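Local coordinates for lipoprotein (Thermotoga maritima, PDB 2F4I) that is of unknown function but has an OB fold and belongs to a family of predicted periplasmic lipoproteins, at residues N54-H59 with N70-I75; D102-N107 with P183-P188. All coordinates share one frame; numbering follows the deposited sequence. Where two conformers were deposited one is given.

Both contacts build on the same mixed sheet, at separate places. Contact 1 joins the short helix 55-59 to the first residues of strand 72-81, while contact 2 pairs strand 103-106 with strand 184-193 nearer the middle of the molecule. Their centres are about 16 Å apart and their nearest atoms about 7 Å, so they do not touch. Strand 165-174 lies between strands 72-81 and 184-193 in the sheet, and Phe-172 on it bridges the two: its ring stacks with Tyr-74 of contact 1, and its side chain touches Ile-184 of contact 2. Helix 44-53 also reaches both, through Val-47 and Leu-51 to Tyr-74 and through Leu-48 to Asp-102 and Ile-184.

Contact 1 (N54-H59 with N70-I75)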
ATOM      1  N   ASN A  54       4.719 -17.896  -9.401  1.00 22.95           N
ATOM      2  CA  ASN A  54       5.478 -18.517  -8.334  1.00 22.42           C
ATOM      3  C   ASN A  54       5.539 -17.620  -7.095  1.00 20.93           C
ATOM      4  O   ASN A  54       6.462 -16.812  -6.956  1.00 20.05           O
ATOM      5  CB  ASN A  54       6.890 -18.804  -8.835  1.00 24.53           C
ATOM      6  CG  ASN A  54       7.677 -19.725  -7.917  1.00 25.08           C
ATOM      7  OD1 ASN A  54       7.396 -19.846  -6.720  1.00 25.10           O
ATOM      8  ND2 ASN A  54       8.726 -20.338  -8.482  1.00 25.22           N
ATOM      9  N   PRO A  55       4.563 -17.763  -6.188  1.00 20.64           N
ATOM     10  CA  PRO A  55       4.455 -16.848  -5.058  1.00 19.75           C
ATOM     11  C   PRO A  55       5.663 -16.858  -4.134  1.00 20.19           C
ATOM     12  O   PRO A  55       6.021 -15.814  -3.632  1.00 19.83           O
ATOM     13  CB  PRO A  55       3.188 -17.312  -4.328  1.00 19.84           C
ATOM     14  CG  PRO A  55       2.427 -18.086  -5.308  1.00 20.22           C
ATOM     15  CD  PRO A  55       3.487 -18.777  -6.134  1.00 21.68           C
ATOM     16  N   GLU A  56       6.313 -18.000  -3.946  1.00 21.28           N
ATOM     17  CA  GLU A  56       7.517 -18.055  -3.096  1.00 21.83           C
ATOM     18  C   GLU A  56       8.693 -17.307  -3.714  1.00 18.99           C
ATOM     19  O   GLU A  56       9.364 -16.598  -3.005  1.00 18.64           O
ATOM     20  CB  GLU A  56       7.892 -19.453  -2.575  0.50 21.34           C
ATOM     21  CG  GLU A  56       8.676 -19.390  -1.188  0.50 21.24           C
ATOM     22  CD  GLU A  56       7.818 -18.977   0.046  0.50 21.15           C
ATOM     23  OE1 GLU A  56       6.773 -19.639   0.272  0.50 19.24           O
ATOM     24  OE2 GLU A  56       8.208 -18.024   0.812  0.50 20.75           O
ATOM     25  N   LEU A  57       8.879 -17.397  -5.025  1.00 18.00           N
ATOM     26  CA  LEU A  57       9.820 -16.553  -5.717  1.00 17.92           C
ATOM     27  C   LEU A  57       9.472 -15.100  -5.546  1.00 18.14           C
ATOM     28  O   LEU A  57      10.368 -14.311  -5.303  1.00 20.11           O
ATOM     29  CB  LEU A  57       9.858 -16.887  -7.180  1.00 18.29           C
ATOM     30  CG  LEU A  57      10.925 -16.215  -8.018  1.00 18.68           C
ATOM     31  CD1 LEU A  57      12.315 -16.489  -7.474  1.00 17.87           C
ATOM     32  CD2 LEU A  57      10.788 -16.671  -9.494  1.00 18.32           C
ATOM     33  N   ALA A  58       8.192 -14.734  -5.677  1.00 18.09           N
ATOM     34  CA  ALA A  58       7.746 -13.349  -5.446  1.00 17.82           C
ATOM     35  C   ALA A  58       8.111 -12.895  -4.032  1.00 17.60           C
ATOM     36  O   ALA A  58       8.705 -11.837  -3.866  1.00 18.97           O
ATOM     37  CB  ALA A  58       6.227 -13.175  -5.744  1.00 13.72           C
ATOM     38  N   HIS A  59       7.814 -13.695  -3.015  1.00 19.08           N
ATOM     39  CA  HIS A  59       8.143 -13.294  -1.646  1.00 19.71           C
ATOM     40  C   HIS A  59       9.653 -13.007  -1.582  1.00 19.79           C
ATOM     41  O   HIS A  59      10.057 -11.991  -1.082  1.00 21.24           O
ATOM     42  CB  HIS A  59       7.736 -14.327  -0.561  1.00 19.43           C
ATOM     43  CG  HIS A  59       6.299 -14.747  -0.604  1.00 20.35           C
ATOM     44  ND1 HIS A  59       5.268 -13.872  -0.883  1.00 19.72           N
ATOM     45  CD2 HIS A  59       5.716 -15.953  -0.378  1.00 18.90           C
ATOM     46  CE1 HIS A  59       4.114 -14.520  -0.818  1.00 18.99           C
ATOM     47  NE2 HIS A  59       4.360 -15.784  -0.530  1.00 18.74           N
ATOM     48  N   ASN A  70       5.142 -15.320   9.175  1.00 17.97           N
ATOM     49  CA  ASN A  70       4.862 -15.857   7.835  1.00 19.05           C
ATOM     50  C   ASN A  70       4.224 -14.871   6.911  1.00 17.03           C
ATOM     51  O   ASN A  70       3.832 -15.219   5.778  1.00 12.41           O
ATOM     52  CB  ASN A  70       3.980 -17.087   7.941  1.00 22.43           C
ATOM     53  CG  ASN A  70       4.673 -18.242   8.629  1.00 21.76           C
ATOM     54  OD1 ASN A  70       5.853 -18.532   8.410  1.00 21.82           O
ATOM     55  ND2 ASN A  70       3.920 -18.939   9.420  1.00 23.59           N
ATOM     56  N   TYR A  71       4.116 -13.634   7.395  1.00 16.69           N
ATOM     57  CA  TYR A  71       3.597 -12.549   6.585  1.00 17.28           C
ATOM     58  C   TYR A  71       4.691 -11.941   5.722  1.00 14.86           C
ATOM     59  O   TYR A  71       5.832 -11.808   6.137  1.00 16.23           O
ATOM     60  CB  TYR A  71       2.890 -11.529   7.467  1.00 16.86           C
ATOM     61  CG  TYR A  71       1.591 -12.084   8.086  1.00 16.18           C
ATOM     62  CD1 TYR A  71       0.410 -12.077   7.372  1.00 14.94           C
ATOM     63  CD2 TYR A  71       1.567 -12.597   9.375  1.00 16.01           C
ATOM     64  CE1 TYR A  71      -0.745 -12.562   7.882  1.00 14.83           C
ATOM     65  CE2 TYR A  71       0.398 -13.100   9.908  1.00 15.81           C
ATOM     66  CZ  TYR A  71      -0.767 -13.070   9.139  1.00 16.43           C
ATOM     67  OH  TYR A  71      -1.942 -13.590   9.630  1.00 16.42           O
ATOM     68  N   ARG A  72       4.320 -11.599   4.503  1.00 17.19           N
ATOM     69  CA  ARG A  72       5.211 -11.049   3.486  1.00 17.36           C
ATOM     70  C   ARG A  72       4.703  -9.672   3.050  1.00 15.01           C
ATOM     71  O   ARG A  72       3.590  -9.542   2.587  1.00 14.02           O
ATOM     72  CB  ARG A  72       5.241 -12.023   2.296  1.00 17.14           C
ATOM     73  CG  ARG A  72       5.703 -13.426   2.691  1.00 17.36           C
ATOM     74  CD  ARG A  72       7.135 -13.405   3.203  1.00 17.88           C
ATOM     75  NE  ARG A  72       7.619 -14.733   3.576  1.00 17.48           N
ATOM     76  CZ  ARG A  72       7.746 -15.209   4.818  1.00 18.34           C
ATOM     77  NH1 ARG A  72       7.428 -14.492   5.874  1.00 17.97           N
ATOM     78  NH2 ARG A  72       8.222 -16.443   5.010  1.00 18.59           N
ATOM     79  N   TYR A  73       5.515  -8.641   3.236  1.00 15.93           N
ATOM     80  CA  TYR A  73       5.087  -7.251   3.047  1.00 16.64           C
ATOM     81  C   TYR A  73       5.642  -6.659   1.754  1.00 16.34           C
ATOM     82  O   TYR A  73       6.855  -6.550   1.588  1.00 16.66           O
ATOM     83  CB  TYR A  73       5.510  -6.355   4.235  1.00 16.86           C
ATOM     84  CG  TYR A  73       4.942  -6.810   5.529  1.00 15.80           C
ATOM     85  CD1 TYR A  73       3.687  -6.383   5.921  1.00 16.28           C
ATOM     86  CD2 TYR A  73       5.638  -7.706   6.354  1.00 15.53           C
ATOM     87  CE1 TYR A  73       3.102  -6.860   7.088  1.00 16.73           C
ATOM     88  CE2 TYR A  73       5.077  -8.164   7.552  1.00 15.65           C
ATOM     89  CZ  TYR A  73       3.804  -7.745   7.910  1.00 16.17           C
ATOM     90  OH  TYR A  73       3.183  -8.196   9.056  1.00 16.60           O
ATOM     91  N   TYR A  74       4.720  -6.269   0.864  1.00 16.00           N
ATOM     92  CA  TYR A  74       5.038  -5.819  -0.485  1.00 16.97           C
ATOM     93  C   TYR A  74       4.806  -4.328  -0.605  1.00 16.94           C
ATOM     94  O   TYR A  74       3.872  -3.786  -0.000  1.00 17.35           O
ATOM     95  CB  TYR A  74       4.119  -6.497  -1.483  1.00 16.64           C
ATOM     96  CG  TYR A  74       4.432  -7.936  -1.761  1.00 17.02           C
ATOM     97  CD1 TYR A  74       3.981  -8.950  -0.911  1.00 16.27           C
ATOM     98  CD2 TYR A  74       5.147  -8.288  -2.890  1.00 16.09           C
ATOM     99  CE1 TYR A  74       4.254 -10.255  -1.195  1.00 17.34           C
ATOM    100  CE2 TYR A  74       5.426  -9.579  -3.178  1.00 17.41           C
ATOM    101  CZ  TYR A  74       4.976 -10.576  -2.336  1.00 17.40           C
ATOM    102  OH  TYR A  74       5.263 -11.887  -2.641  1.00 17.18           O
ATOM    103  N   ILE A  75       5.646  -3.676  -1.406  1.00 17.26           N
ATOM    104  CA  ILE A  75       5.363  -2.327  -1.832  1.00 18.46           C
ATOM    105  C   ILE A  75       5.544  -2.240  -3.343  1.00 16.74           C
ATOM    106  O   ILE A  75       6.584  -2.658  -3.880  1.00 14.65           O
ATOM    107  CB  ILE A  75       6.122  -1.287  -0.985  1.00 18.02           C
ATOM    108  CG1 ILE A  75       5.965   0.108  -1.567  1.00 18.31           C
ATOM    109  CG2 ILE A  75       7.541  -1.627  -0.778  1.00 18.86           C
ATOM    110  CD1 ILE A  75       6.201   1.145  -0.476  1.00 19.71           C
TER
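His-59 meets Arg-72 and Tyr-74 together, and its ring is the centre of this contact. From CB, which lies 3.9 Å from Arg-72 CD, the His-59 side chain leads to CG, 3.6 Å from Arg-72 CG. That methylene sits over the ring face in a CH-pi contact, 3.7 Å from the centroid of the His-59 ring, and CD2 lies near it too. The opposite face carries Pro-55 O, 3.2 Å above the ring plane, so the imidazole is sandwiched between a helix carbonyl and an aliphatic chain. ND1 then reaches Tyr-74 OH at 2.7 Å in a hydrogen bond whose donor could be either group, and CE1 passes the same hydroxyl. The rings of His-59 and Tyr-74 meet rim to rim, their planes at 63°.

In Arg-72, chi1 (-58°) turns CG away from the carbonyl carbon and over the imidazole; a bend at chi2 then sends CD and NE past CB of His-59. NH1, farther on, bonds Ser-69 O and also Tyr-71 O, the latter at 3.1 Å from above the carbonyl plane. Glu-56 OE2 stays 4.3 Å from Arg-72 NE, beyond a salt bridge. Ala-58 CB packs 3.5 Å from Tyr-74 OH.

The arrangement is helix-on-sheet packing: helix 55-59, with a weak N-cap bond from Leu-57 N to Asn-54 OD1, crosses strand 72-75 at 71°, at the beginning of strand 72-81.

Contact 2 (D102-N107 with P183-P188); sequences DLFLSN and PIEAIP
Two neighbouring parallel strands of the mixed sheet, 103-106 and 184-188, make this contact, with Leu-103, Phe-104 and Leu-105 level with Ile-184, Glu-185 and Ala-186. The backbone bonds zigzag: Ile-184 N gives to Asp-102 O (2.9 Å), Phe-104 N to Ile-184 O (2.8 Å), Ala-186 N to Phe-104 O and Ser-106 N to Ala-186 O. On its other side, strand 103-106 pairs with strand 89-91, and just beyond that strand Val-92 faces both Asp-102 and Leu-103 in a classic beta bulge.

Leu-103, Leu-105, Ile-184 and Ala-186 share one face of the sheet. Leu-105 CD2 rests 3.9 Å from Ala-186 CB, while its CB meets Pro-188 CG. Leu-103 CD2 reaches over to Ile-184 CB at 4.1 Å, and strand 165-174 adds Phe-168, Ala-170 and Phe-172 to this apolar layer.

Phe-104 and Glu-185 leave by the other face, side by side and pointing the same way, with ring and carboxylate planes 53° apart. With chi1 of Glu-185 at -177° and its chain extended beyond CG, the carboxylate comes alongside the phenyl ring and on to Ser-106. There the hydroxyl OG of Ser-106 donates to Glu-185 OE2 on its anti side, 2.9 Å away and 22° out of the carboxylate plane.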
ATOM      1  N   ASP A 102      -6.970  -5.980 -10.929  1.00 16.80           N
ATOM      2  CA  ASP A 102      -5.760  -6.455 -10.274  1.00 17.56           C
ATOM      3  C   ASP A 102      -5.729  -6.021  -8.812  1.00 18.42           C
ATOM      4  O   ASP A 102      -5.328  -6.812  -7.956  1.00 16.51           O
ATOM      5  CB  ASP A 102      -4.502  -5.917 -10.991  1.00 17.12           C
ATOM      6  CG  ASP A 102      -4.378  -6.418 -12.450  1.00 17.46           C
ATOM      7  OD1 ASP A 102      -3.939  -7.541 -12.671  1.00 17.44           O
ATOM      8  OD2 ASP A 102      -4.744  -5.692 -13.363  1.00 17.32           O
ATOM      9  N   LEU A 103      -6.115  -4.757  -8.574  1.00 17.05           N
ATOM     10  CA  LEU A 103      -5.929  -4.086  -7.285  1.00 18.17           C
ATOM     11  C   LEU A 103      -7.218  -3.414  -6.806  1.00 17.98           C
ATOM     12  O   LEU A 103      -7.947  -2.816  -7.591  1.00 16.24           O
ATOM     13  CB  LEU A 103      -4.801  -3.032  -7.371  1.00 18.37           C
ATOM     14  CG  LEU A 103      -3.357  -3.549  -7.663  1.00 18.54           C
ATOM     15  CD1 LEU A 103      -2.458  -2.412  -8.083  1.00 17.21           C
ATOM     16  CD2 LEU A 103      -2.740  -4.359  -6.438  1.00 15.32           C
ATOM     17  N   PHE A 104      -7.508  -3.570  -5.516  1.00 18.77           N
ATOM     18  CA  PHE A 104      -8.493  -2.746  -4.847  1.00 17.80           C
ATOM     19  C   PHE A 104      -7.712  -1.847  -3.904  1.00 16.68           C
ATOM     20  O   PHE A 104      -7.194  -2.304  -2.911  1.00 16.26           O
ATOM     21  CB  PHE A 104      -9.493  -3.605  -4.071  1.00 18.82           C
ATOM     22  CG  PHE A 104     -10.461  -2.817  -3.243  1.00 18.30           C
ATOM     23  CD1 PHE A 104     -11.048  -1.650  -3.732  1.00 19.60           C
ATOM     24  CD2 PHE A 104     -10.833  -3.263  -2.001  1.00 19.02           C
ATOM     25  CE1 PHE A 104     -11.975  -0.952  -2.984  1.00 19.02           C
ATOM     26  CE2 PHE A 104     -11.765  -2.559  -1.234  1.00 18.40           C
ATOM     27  CZ  PHE A 104     -12.324  -1.410  -1.727  1.00 18.99           C
ATOM     28  N   LEU A 105      -7.623  -0.580  -4.261  1.00 16.27           N
ATOM     29  CA  LEU A 105      -6.934   0.420  -3.491  1.00 16.34           C
ATOM     30  C   LEU A 105      -7.947   1.032  -2.529  1.00 17.20           C
ATOM     31  O   LEU A 105      -8.766   1.840  -2.949  1.00 16.71           O
ATOM     32  CB  LEU A 105      -6.348   1.472  -4.457  1.00 16.26           C
ATOM     33  CG  LEU A 105      -5.248   1.003  -5.437  1.00 16.55           C
ATOM     34  CD1 LEU A 105      -4.795   2.139  -6.294  1.00 15.36           C
ATOM     35  CD2 LEU A 105      -4.061   0.352  -4.719  1.00 16.61           C
ATOM     36  N   SER A 106      -7.890   0.635  -1.248  1.00 17.68           N
ATOM     37  CA  SER A 106      -8.932   0.981  -0.256  1.00 19.33           C
ATOM     38  C   SER A 106      -8.470   1.761   0.978  1.00 18.32           C
ATOM     39  O   SER A 106      -7.262   1.855   1.250  1.00 17.96           O
ATOM     40  CB  SER A 106      -9.592  -0.300   0.266  1.00 21.58           C
ATOM     41  OG  SER A 106      -8.749  -1.079   1.091  1.00 22.00           O
ATOM     42  N   ASN A 107      -9.454   2.268   1.723  1.00 18.58           N
ATOM     43  CA  ASN A 107      -9.225   2.984   2.994  1.00 20.00           C
ATOM     44  C   ASN A 107      -9.320   2.059   4.219  1.00 21.95           C
ATOM     45  O   ASN A 107      -9.397   2.529   5.359  1.00 22.87           O
ATOM     46  CB  ASN A 107     -10.176   4.189   3.153  1.00 18.36           C
ATOM     47  CG  ASN A 107     -11.615   3.783   3.179  1.00 18.14           C
ATOM     48  OD1 ASN A 107     -11.900   2.604   3.266  1.00 18.25           O
ATOM     49  ND2 ASN A 107     -12.537   4.752   3.102  1.00 17.22           N
ATOM     50  N   PRO A 183      -9.441  -9.287  -6.693  1.00 17.08           N
ATOM     51  CA  PRO A 183      -8.458  -8.213  -6.589  1.00 16.45           C
ATOM     52  C   PRO A 183      -7.611  -8.262  -5.316  1.00 17.37           C
ATOM     53  O   PRO A 183      -8.112  -8.609  -4.266  1.00 17.62           O
ATOM     54  CB  PRO A 183      -9.306  -6.930  -6.595  1.00 17.29           C
ATOM     55  CG  PRO A 183     -10.681  -7.302  -6.976  1.00 17.81           C
ATOM     56  CD  PRO A 183     -10.830  -8.793  -6.737  1.00 17.88           C
ATOM     57  N   ILE A 184      -6.326  -7.920  -5.420  1.00 18.74           N
ATOM     58  CA  ILE A 184      -5.485  -7.768  -4.247  1.00 18.78           C
ATOM     59  C   ILE A 184      -5.830  -6.428  -3.604  1.00 20.23           C
ATOM     60  O   ILE A 184      -5.776  -5.382  -4.276  1.00 18.73           O
ATOM     61  CB  ILE A 184      -3.985  -7.839  -4.626  1.00 19.45           C
ATOM     62  CG1 ILE A 184      -3.669  -9.229  -5.199  1.00 19.49           C
ATOM     63  CG2 ILE A 184      -3.079  -7.519  -3.404  1.00 18.97           C
ATOM     64  CD1 ILE A 184      -2.328  -9.368  -5.825  1.00 19.61           C
ATOM     65  N   GLU A 185      -6.197  -6.474  -2.317  1.00 20.68           N
ATOM     66  CA  GLU A 185      -6.477  -5.293  -1.533  1.00 22.59           C
ATOM     67  C   GLU A 185      -5.140  -4.708  -1.096  1.00 19.59           C
ATOM     68  O   GLU A 185      -4.316  -5.394  -0.570  1.00 19.01           O
ATOM     69  CB  GLU A 185      -7.361  -5.654  -0.335  1.00 26.23           C
ATOM     70  CG  GLU A 185      -7.750  -4.454   0.503  1.00 29.03           C
ATOM     71  CD  GLU A 185      -8.983  -4.697   1.384  1.00 29.95           C
ATOM     72  OE1 GLU A 185      -9.527  -5.822   1.391  1.00 33.08           O
ATOM     73  OE2 GLU A 185      -9.419  -3.739   2.056  1.00 32.18           O
ATOM     74  N   ALA A 186      -4.929  -3.434  -1.369  1.00 18.76           N
ATOM     75  CA  ALA A 186      -3.671  -2.795  -1.149  1.00 18.01           C
ATOM     76  C   ALA A 186      -3.964  -1.429  -0.556  1.00 17.65           C
ATOM     77  O   ALA A 186      -5.010  -0.846  -0.839  1.00 17.59           O
ATOM     78  CB  ALA A 186      -2.910  -2.689  -2.501  1.00 15.46           C
ATOM     79  N   ILE A 187      -3.074  -0.954   0.305  1.00 18.54           N
ATOM     80  CA  ILE A 187      -3.227   0.372   0.911  1.00 18.35           C
ATOM     81  C   ILE A 187      -2.391   1.341   0.126  1.00 16.79           C
ATOM     82  O   ILE A 187      -1.193   1.205   0.071  1.00 15.92           O
ATOM     83  CB  ILE A 187      -2.887   0.421   2.386  1.00 20.48           C
ATOM     84  CG1 ILE A 187      -3.823  -0.537   3.140  1.00 20.11           C
ATOM     85  CG2 ILE A 187      -3.016   1.872   2.895  1.00 19.88           C
ATOM     86  CD1 ILE A 187      -5.295  -0.450   2.742  1.00 20.65           C
ATOM     87  N   PRO A 188      -3.040   2.314  -0.502  1.00 17.22           N
ATOM     88  CA  PRO A 188      -2.296   3.340  -1.237  1.00 16.71           C
ATOM     89  C   PRO A 188      -1.634   4.414  -0.374  1.00 17.45           C
ATOM     90  O   PRO A 188      -2.256   4.961   0.523  1.00 18.73           O
ATOM     91  CB  PRO A 188      -3.333   3.954  -2.187  1.00 16.95           C
ATOM     92  CG  PRO A 188      -4.684   3.557  -1.629  1.00 17.28           C
ATOM     93  CD  PRO A 188      -4.502   2.498  -0.589  1.00 17.40           C
TER